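PDB 4R94: initiator protein NS1 from Murine minute virus, which nicks viral origin DNA through its N-terminal magnesium-dependent nuclease domain and unwinds DNA with a central ATP-driven helicase, thereby initiating and directing viral DNA replication. Local coordinates for residues V112-K122 with P222-S233. Sequence-based numbering, arbitrary orientation.
Sequences VNWFVQHEWGK and PRDGGYFLSSDS. With MG (magnesium ion), chain B.
Trp120 packs one face of its indole against the ring of Pro222; Pro222 CG stands 3.7 Å from the centroid of the five-membered ring of the Trp120 indole in a CH-pi contact. Trp120 CE3 meets the edge of the Phe228 ring at CZ, 3.8 Å away. At the far end Trp114 repeats the theme: with CG between the backbone N and the carbonyl carbon (chi1 56°), the indole leans across toward the end of strand 227-232, and Ser233 CB sits over its five-membered ring, 3.5 Å from the centroid. The Ser233 hydroxyl also accepts a nearly straight bond from Trp114 N (3.0 Å), standing in for a backbone carbonyl.

Between these tryptophans the strands run antiparallel. A classic beta bulge at Phe228 and Leu229 sets two residues opposite His118: Phe228 N bonds His118 O, and His118 N bonds Leu229 O. The type II turn from Arg223 to Gly226 lets Gly225 N donate a hydrogen bond to Trp120 O (2.7 Å).

Phe115, Gln117 and Glu119 share a sheet face with Tyr227, Ser230 and Asp232. Ser230 OG donates a very short bond to Gln117 OE1 (2.5 Å), an oxygen also held by Arg245. Gln117 NE2 donates a hydrogen bond to the anti lone pair of Glu119 OE2 (2.9 Å), and Lys214 forms a salt bridge to the same carboxylate. Glu119 OE1 binds magnesium at 2.1 Å, alongside three waters and the HUH-motif (RCR-2) histidines His127 and His129 of neighbouring strand 125-134, as in Rep-type HUH nucleases. Gripped at both ends, the Gln117 amide probably orients, with Lys214, the metal-binding carboxylate.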
ATOM      1  N   VAL A 112      -8.355  -1.668 -14.470  1.00 22.94           N
ATOM      2  CA  VAL A 112      -7.277  -2.106 -13.578  1.00 24.50           C
ATOM      3  C   VAL A 112      -7.830  -2.769 -12.336  1.00 21.33           C
ATOM      4  O   VAL A 112      -8.749  -2.240 -11.725  1.00 24.12           O
ATOM      5  CB  VAL A 112      -6.411  -0.906 -13.117  1.00 26.90           C
ATOM      6  CG1 VAL A 112      -5.184  -1.399 -12.373  1.00 22.91           C
ATOM      7  CG2 VAL A 112      -6.010  -0.074 -14.292  1.00 26.34           C
ATOM      8  N   ASN A 113      -7.263  -3.906 -11.929  1.00 17.96           N
ATOM      9  CA  ASN A 113      -7.606  -4.455 -10.632  1.00 20.35           C
ATOM     10  C   ASN A 113      -6.482  -4.120  -9.667  1.00 17.87           C
ATOM     11  O   ASN A 113      -5.309  -4.349  -9.986  1.00 18.96           O
ATOM     12  CB  ASN A 113      -7.811  -5.969 -10.714  1.00 24.59           C
ATOM     13  CG  ASN A 113      -8.974  -6.345 -11.609  1.00 27.44           C
ATOM     14  OD1 ASN A 113     -10.042  -5.742 -11.542  1.00 33.67           O
ATOM     15  ND2 ASN A 113      -8.763  -7.324 -12.467  1.00 30.04           N
ATOM     16  N   TRP A 114      -6.814  -3.544  -8.519  1.00 20.51           N
ATOM     17  CA  TRP A 114      -5.769  -3.349  -7.528  1.00 18.33           C
ATOM     18  C   TRP A 114      -6.267  -3.543  -6.110  1.00 17.20           C
ATOM     19  O   TRP A 114      -7.457  -3.473  -5.817  1.00 18.35           O
ATOM     20  CB  TRP A 114      -5.079  -1.972  -7.686  1.00 17.35           C
ATOM     21  CG  TRP A 114      -5.970  -0.747  -7.643  1.00 20.43           C
ATOM     22  CD1 TRP A 114      -6.408  -0.013  -8.711  1.00 21.80           C
ATOM     23  CD2 TRP A 114      -6.515  -0.122  -6.479  1.00 18.56           C
ATOM     24  NE1 TRP A 114      -7.200   1.020  -8.282  1.00 23.17           N
ATOM     25  CE2 TRP A 114      -7.279   0.979  -6.910  1.00 22.03           C
ATOM     26  CE3 TRP A 114      -6.430  -0.386  -5.104  1.00 17.99           C
ATOM     27  CZ2 TRP A 114      -7.965   1.807  -6.023  1.00 20.76           C
ATOM     28  CZ3 TRP A 114      -7.099   0.426  -4.229  1.00 19.54           C
ATOM     29  CH2 TRP A 114      -7.858   1.525  -4.687  1.00 20.78           C
ATOM     30  N   PHE A 115      -5.308  -3.793  -5.227  1.00 16.94           N
ATOM     31  CA  PHE A 115      -5.563  -4.019  -3.819  1.00 16.76           C
ATOM     32  C   PHE A 115      -4.403  -3.428  -3.052  1.00 15.43           C
ATOM     33  O   PHE A 115      -3.250  -3.631  -3.429  1.00 17.27           O
ATOM     34  CB  PHE A 115      -5.682  -5.531  -3.521  1.00 18.04           C
ATOM     35  CG  PHE A 115      -5.773  -5.868  -2.054  1.00 17.66           C
ATOM     36  CD1 PHE A 115      -6.992  -5.820  -1.385  1.00 18.49           C
ATOM     37  CD2 PHE A 115      -4.642  -6.251  -1.351  1.00 16.71           C
ATOM     38  CE1 PHE A 115      -7.082  -6.129  -0.037  1.00 18.76           C
ATOM     39  CE2 PHE A 115      -4.720  -6.568   0.008  1.00 16.56           C
ATOM     40  CZ  PHE A 115      -5.942  -6.499   0.665  1.00 16.24           C
ATOM     41  N   VAL A 116      -4.709  -2.715  -1.978  1.00 15.02           N
ATOM     42  CA  VAL A 116      -3.707  -2.049  -1.170  1.00 15.87           C
ATOM     43  C   VAL A 116      -3.866  -2.485   0.284  1.00 16.58           C
ATOM     44  O   VAL A 116      -4.992  -2.525   0.786  1.00 20.76           O
ATOM     45  CB  VAL A 116      -3.881  -0.514  -1.324  1.00 16.08           C
ATOM     46  CG1 VAL A 116      -3.153   0.258  -0.236  1.00 19.91           C
ATOM     47  CG2 VAL A 116      -3.447  -0.083  -2.732  1.00 16.21           C
ATOM     48  N   GLN A 117      -2.778  -2.856   0.965  1.00 15.78           N
ATOM     49  CA  GLN A 117      -2.871  -3.176   2.394  1.00 15.45           C
ATOM     50  C   GLN A 117      -1.667  -2.674   3.182  1.00 16.68           C
ATOM     51  O   GLN A 117      -0.508  -3.067   2.930  1.00 15.73           O
ATOM     52  CB  GLN A 117      -3.027  -4.683   2.625  1.00 14.75           C
ATOM     53  CG  GLN A 117      -3.082  -5.036   4.111  1.00 14.95           C
ATOM     54  CD  GLN A 117      -3.867  -6.318   4.352  1.00 18.19           C
ATOM     55  OE1 GLN A 117      -5.050  -6.394   4.018  1.00 18.43           O
ATOM     56  NE2 GLN A 117      -3.224  -7.314   4.954  1.00 18.23           N
ATOM     57  N   HIS A 118      -1.950  -1.804   4.140  1.00 15.42           N
ATOM     58  CA  HIS A 118      -0.924  -1.271   5.032  1.00 16.17           C
ATOM     59  C   HIS A 118      -0.708  -2.207   6.195  1.00 16.52           C
ATOM     60  O   HIS A 118      -1.673  -2.628   6.834  1.00 18.20           O
ATOM     61  CB  HIS A 118      -1.318   0.091   5.586  1.00 15.96           C
ATOM     62  CG  HIS A 118      -1.491   1.137   4.530  1.00 17.64           C
ATOM     63  ND1 HIS A 118      -0.507   2.040   4.220  1.00 17.12           N
ATOM     64  CD2 HIS A 118      -2.535   1.395   3.708  1.00 17.03           C
ATOM     65  CE1 HIS A 118      -0.948   2.843   3.259  1.00 17.52           C
ATOM     66  NE2 HIS A 118      -2.168   2.460   2.926  1.00 16.84           N
ATOM     67  N   GLU A 119       0.558  -2.485   6.479  1.00 16.88           N
ATOM     68  CA  GLU A 119       0.950  -3.425   7.524  1.00 19.95           C
ATOM     69  C   GLU A 119       2.111  -2.910   8.376  1.00 20.18           C
ATOM     70  O   GLU A 119       2.748  -1.893   8.069  1.00 17.76           O
ATOM     71  CB  GLU A 119       1.340  -4.779   6.915  1.00 17.35           C
ATOM     72  CG  GLU A 119       0.224  -5.443   6.117  1.00 17.68           C
ATOM     73  CD  GLU A 119       0.586  -6.831   5.614  1.00 19.91           C
ATOM     74  OE1 GLU A 119       1.792  -7.172   5.540  1.00 20.70           O
ATOM     75  OE2 GLU A 119      -0.355  -7.563   5.266  1.00 19.16           O
ATOM     76  N   TRP A 120       2.385  -3.638   9.459  1.00 20.65           N
ATOM     77  CA  TRP A 120       3.494  -3.304  10.335  1.00 21.00           C
ATOM     78  C   TRP A 120       4.319  -4.551  10.528  1.00 22.42           C
ATOM     79  O   TRP A 120       3.870  -5.503  11.156  1.00 26.80           O
ATOM     80  CB  TRP A 120       3.007  -2.779  11.683  1.00 23.06           C
ATOM     81  CG  TRP A 120       4.120  -2.268  12.535  1.00 23.99           C
ATOM     82  CD1 TRP A 120       4.915  -2.990  13.388  1.00 26.56           C
ATOM     83  CD2 TRP A 120       4.567  -0.916  12.615  1.00 23.61           C
ATOM     84  NE1 TRP A 120       5.833  -2.161  13.989  1.00 28.32           N
ATOM     85  CE2 TRP A 120       5.637  -0.881  13.535  1.00 27.35           C
ATOM     86  CE3 TRP A 120       4.168   0.268  11.998  1.00 22.65           C
ATOM     87  CZ2 TRP A 120       6.315   0.298  13.845  1.00 28.31           C
ATOM     88  CZ3 TRP A 120       4.835   1.444  12.312  1.00 27.84           C
ATOM     89  CH2 TRP A 120       5.896   1.449  13.229  1.00 30.82           C
ATOM     90  N   GLY A 121       5.513  -4.548   9.960  1.00 23.18           N
ATOM     91  CA  GLY A 121       6.383  -5.705  10.055  1.00 24.20           C
ATOM     92  C   GLY A 121       7.197  -5.683  11.331  1.00 27.84           C
ATOM     93  O   GLY A 121       7.539  -4.619  11.846  1.00 25.85           O
ATOM     94  N   LYS A 122       7.496  -6.875  11.846  1.00 30.12           N
ATOM     95  CA  LYS A 122       8.292  -7.019  13.054  1.00 30.78           C
ATOM     96  C   LYS A 122       9.610  -6.253  12.969  1.00 34.18           C
ATOM     97  O   LYS A 122      10.020  -5.584  13.924  1.00 32.68           O
ATOM     98  CB  LYS A 122       8.559  -8.503  13.320  1.00 38.57           C
ATOM     99  CG  LYS A 122       9.639  -8.770  14.352  1.00 46.18           C
ATOM    100  CD  LYS A 122       9.908 -10.266  14.477  1.00 48.44           C
ATOM    101  CE  LYS A 122      11.192 -10.536  15.252  1.00 56.28           C
ATOM    102  NZ  LYS A 122      11.172  -9.910  16.603  1.00 56.49           N
ATOM    103  N   PRO A 222       2.210  -1.181  17.368  1.00 36.50           N
ATOM    104  CA  PRO A 222       1.422  -2.136  16.583  1.00 33.44           C
ATOM    105  C   PRO A 222       1.848  -3.574  16.824  1.00 37.37           C
ATOM    106  O   PRO A 222       3.032  -3.836  17.067  1.00 38.15           O
ATOM    107  CB  PRO A 222       1.720  -1.742  15.132  1.00 31.55           C
ATOM    108  CG  PRO A 222       2.261  -0.368  15.195  1.00 32.55           C
ATOM    109  CD  PRO A 222       2.962  -0.248  16.512  1.00 36.57           C
ATOM    110  N   ARG A 223       0.891  -4.492  16.753  1.00 35.31           N
ATOM    111  CA  ARG A 223       1.191  -5.913  16.812  1.00 38.83           C
ATOM    112  C   ARG A 223       2.023  -6.297  15.598  1.00 39.90           C
ATOM    113  O   ARG A 223       1.709  -5.903  14.474  1.00 36.77           O
ATOM    114  CB  ARG A 223      -0.091  -6.735  16.851  1.00 39.47           C
ATOM    115  CG  ARG A 223       0.156  -8.223  16.866  1.00 48.48           C
ATOM    116  CD  ARG A 223      -1.119  -9.010  16.637  1.00 52.72           C
ATOM    117  NE  ARG A 223      -0.827 -10.433  16.502  1.00 60.10           N
ATOM    118  CZ  ARG A 223      -0.398 -11.001  15.378  1.00 62.12           C
ATOM    119  NH1 ARG A 223      -0.217 -10.266  14.282  1.00 47.05           N
ATOM    120  NH2 ARG A 223      -0.153 -12.307  15.349  1.00 65.23           N
ATOM    121  N   ASP A 224       3.088  -7.058  15.809  1.00 39.03           N
ATOM    122  CA  ASP A 224       3.951  -7.394  14.692  1.00 34.08           C
ATOM    123  C   ASP A 224       3.194  -8.228  13.668  1.00 33.61           C
ATOM    124  O   ASP A 224       2.504  -9.190  14.010  1.00 34.68           O
ATOM    125  CB  ASP A 224       5.209  -8.109  15.174  1.00 40.27           C
ATOM    126  CG  ASP A 224       6.219  -7.148  15.777  1.00 46.21           C
ATOM    127  OD1 ASP A 224       6.035  -5.914  15.625  1.00 44.04           O
ATOM    128  OD2 ASP A 224       7.204  -7.616  16.387  1.00 52.85           O
ATOM    129  N   GLY A 225       3.287  -7.805  12.411  1.00 29.73           N
ATOM    130  CA  GLY A 225       2.648  -8.508  11.313  1.00 27.77           C
ATOM    131  C   GLY A 225       1.192  -8.144  11.084  1.00 25.78           C
ATOM    132  O   GLY A 225       0.547  -8.704  10.189  1.00 26.49           O
ATOM    133  N   GLY A 226       0.673  -7.210  11.873  1.00 25.96           N
ATOM    134  CA  GLY A 226      -0.728  -6.833  11.767  1.00 23.11           C
ATOM    135  C   GLY A 226      -0.980  -5.883  10.604  1.00 22.48           C
ATOM    136  O   GLY A 226      -0.040  -5.353  10.021  1.00 20.69           O
ATOM    137  N   TYR A 227      -2.245  -5.690  10.256  1.00 18.07           N
ATOM    138  CA  TYR A 227      -2.597  -4.735   9.197  1.00 21.35           C
ATOM    139  C   TYR A 227      -3.324  -3.531   9.792  1.00 21.92           C
ATOM    140  O   TYR A 227      -4.025  -3.632  10.812  1.00 21.20           O
ATOM    141  CB  TYR A 227      -3.467  -5.401   8.110  1.00 20.70           C
ATOM    142  CG  TYR A 227      -4.928  -5.595   8.512  1.00 20.36           C
ATOM    143  CD1 TYR A 227      -5.322  -6.699   9.266  1.00 19.08           C
ATOM    144  CD2 TYR A 227      -5.906  -4.674   8.141  1.00 22.44           C
ATOM    145  CE1 TYR A 227      -6.642  -6.869   9.650  1.00 24.06           C
ATOM    146  CE2 TYR A 227      -7.231  -4.843   8.505  1.00 20.35           C
ATOM    147  CZ  TYR A 227      -7.591  -5.942   9.268  1.00 24.70           C
ATOM    148  OH  TYR A 227      -8.905  -6.116   9.655  1.00 22.18           O
ATOM    149  N   PHE A 228      -3.151  -2.385   9.145  1.00 18.95           N
ATOM    150  CA  PHE A 228      -3.851  -1.159   9.521  1.00 20.77           C
ATOM    151  C   PHE A 228      -5.164  -0.975   8.771  1.00 24.31           C
ATOM    152  O   PHE A 228      -6.194  -0.663   9.353  1.00 25.47           O
ATOM    153  CB  PHE A 228      -2.998   0.074   9.235  1.00 19.94           C
ATOM    154  CG  PHE A 228      -1.805   0.250  10.136  1.00 20.13           C
ATOM    155  CD1 PHE A 228      -1.948   0.772  11.417  1.00 21.93           C
ATOM    156  CD2 PHE A 228      -0.529  -0.026   9.667  1.00 20.00           C
ATOM    157  CE1 PHE A 228      -0.833   0.975  12.226  1.00 21.34           C
ATOM    158  CE2 PHE A 228       0.584   0.161  10.462  1.00 21.67           C
ATOM    159  CZ  PHE A 228       0.434   0.666  11.752  1.00 23.71           C
ATOM    160  N   LEU A 229      -5.096  -1.149   7.459  1.00 19.45           N
ATOM    161  CA  LEU A 229      -6.058  -0.564   6.544  1.00 20.59           C
ATOM    162  C   LEU A 229      -5.884  -1.256   5.204  1.00 21.11           C
ATOM    163  O   LEU A 229      -4.744  -1.494   4.785  1.00 22.18           O
ATOM    164  CB  LEU A 229      -5.795   0.957   6.405  1.00 21.05           C
ATOM    165  CG  LEU A 229      -6.697   1.831   5.540  1.00 25.07           C
ATOM    166  CD1 LEU A 229      -7.962   2.153   6.316  1.00 29.37           C
ATOM    167  CD2 LEU A 229      -5.990   3.126   5.140  1.00 29.21           C
ATOM    168  N   SER A 230      -6.986  -1.586   4.534  1.00 19.38           N
ATOM    169  CA  SER A 230      -6.922  -2.155   3.193  1.00 17.11           C
ATOM    170  C   SER A 230      -7.921  -1.480   2.283  1.00 17.85           C
ATOM    171  O   SER A 230      -8.886  -0.869   2.753  1.00 18.99           O
ATOM    172  CB  SER A 230      -7.191  -3.664   3.209  1.00 19.02           C
ATOM    173  OG  SER A 230      -6.384  -4.293   4.177  1.00 25.68           O
ATOM    174  N   SER A 231      -7.703  -1.598   0.981  1.00 18.12           N
ATOM    175  CA  SER A 231      -8.666  -1.086   0.007  1.00 19.23           C
ATOM    176  C   SER A 231      -8.467  -1.742  -1.340  1.00 20.09           C
ATOM    177  O   SER A 231      -7.409  -2.297  -1.625  1.00 19.16           O
ATOM    178  CB  SER A 231      -8.542   0.425  -0.151  1.00 16.38           C
ATOM    179  OG  SER A 231      -7.213   0.803  -0.490  1.00 18.69           O
ATOM    180  N   ASP A 232      -9.471  -1.663  -2.201  1.00 16.65           N
ATOM    181  CA  ASP A 232      -9.297  -2.241  -3.516  1.00 17.03           C
ATOM    182  C   ASP A 232     -10.065  -1.446  -4.557  1.00 20.39           C
ATOM    183  O   ASP A 232     -10.849  -0.551  -4.222  1.00 18.73           O
ATOM    184  CB  ASP A 232      -9.734  -3.713  -3.514  1.00 20.43           C
ATOM    185  CG  ASP A 232     -11.180  -3.888  -3.102  1.00 20.30           C
ATOM    186  OD1 ASP A 232     -12.062  -3.421  -3.852  1.00 21.03           O
ATOM    187  OD2 ASP A 232     -11.427  -4.494  -2.040  1.00 19.94           O
ATOM    188  N   SER A 233      -9.826  -1.787  -5.815  1.00 19.63           N
ATOM    189  CA  SER A 233     -10.331  -1.002  -6.945  1.00 22.70           C
ATOM    190  C   SER A 233     -11.854  -1.103  -7.084  1.00 27.69           C
ATOM    191  O   SER A 233     -12.468  -0.313  -7.813  1.00 27.87           O
ATOM    192  CB  SER A 233      -9.640  -1.455  -8.237  1.00 22.14           C
ATOM    193  OG  SER A 233      -9.702  -2.867  -8.380  1.00 21.33           O
TER
HETATM  194 MG    MG B 301       3.750  -7.394   4.898  1.00 20.38          MG
HETATM  195  O   HOH W   1     -11.335  -3.519 -10.260  1.00 33.92           O
HETATM  196  O   HOH W   2       2.135  -9.495   8.117  1.00 29.77           O
HETATM  197  O   HOH W   3       5.721  -7.858   4.294  1.00 22.87           O
HETATM  198  O   HOH W   4       4.077  -7.812   6.976  1.00 23.20           O
HETATM  199  O   HOH W   5       3.379  -9.370   4.490  1.00 23.28           O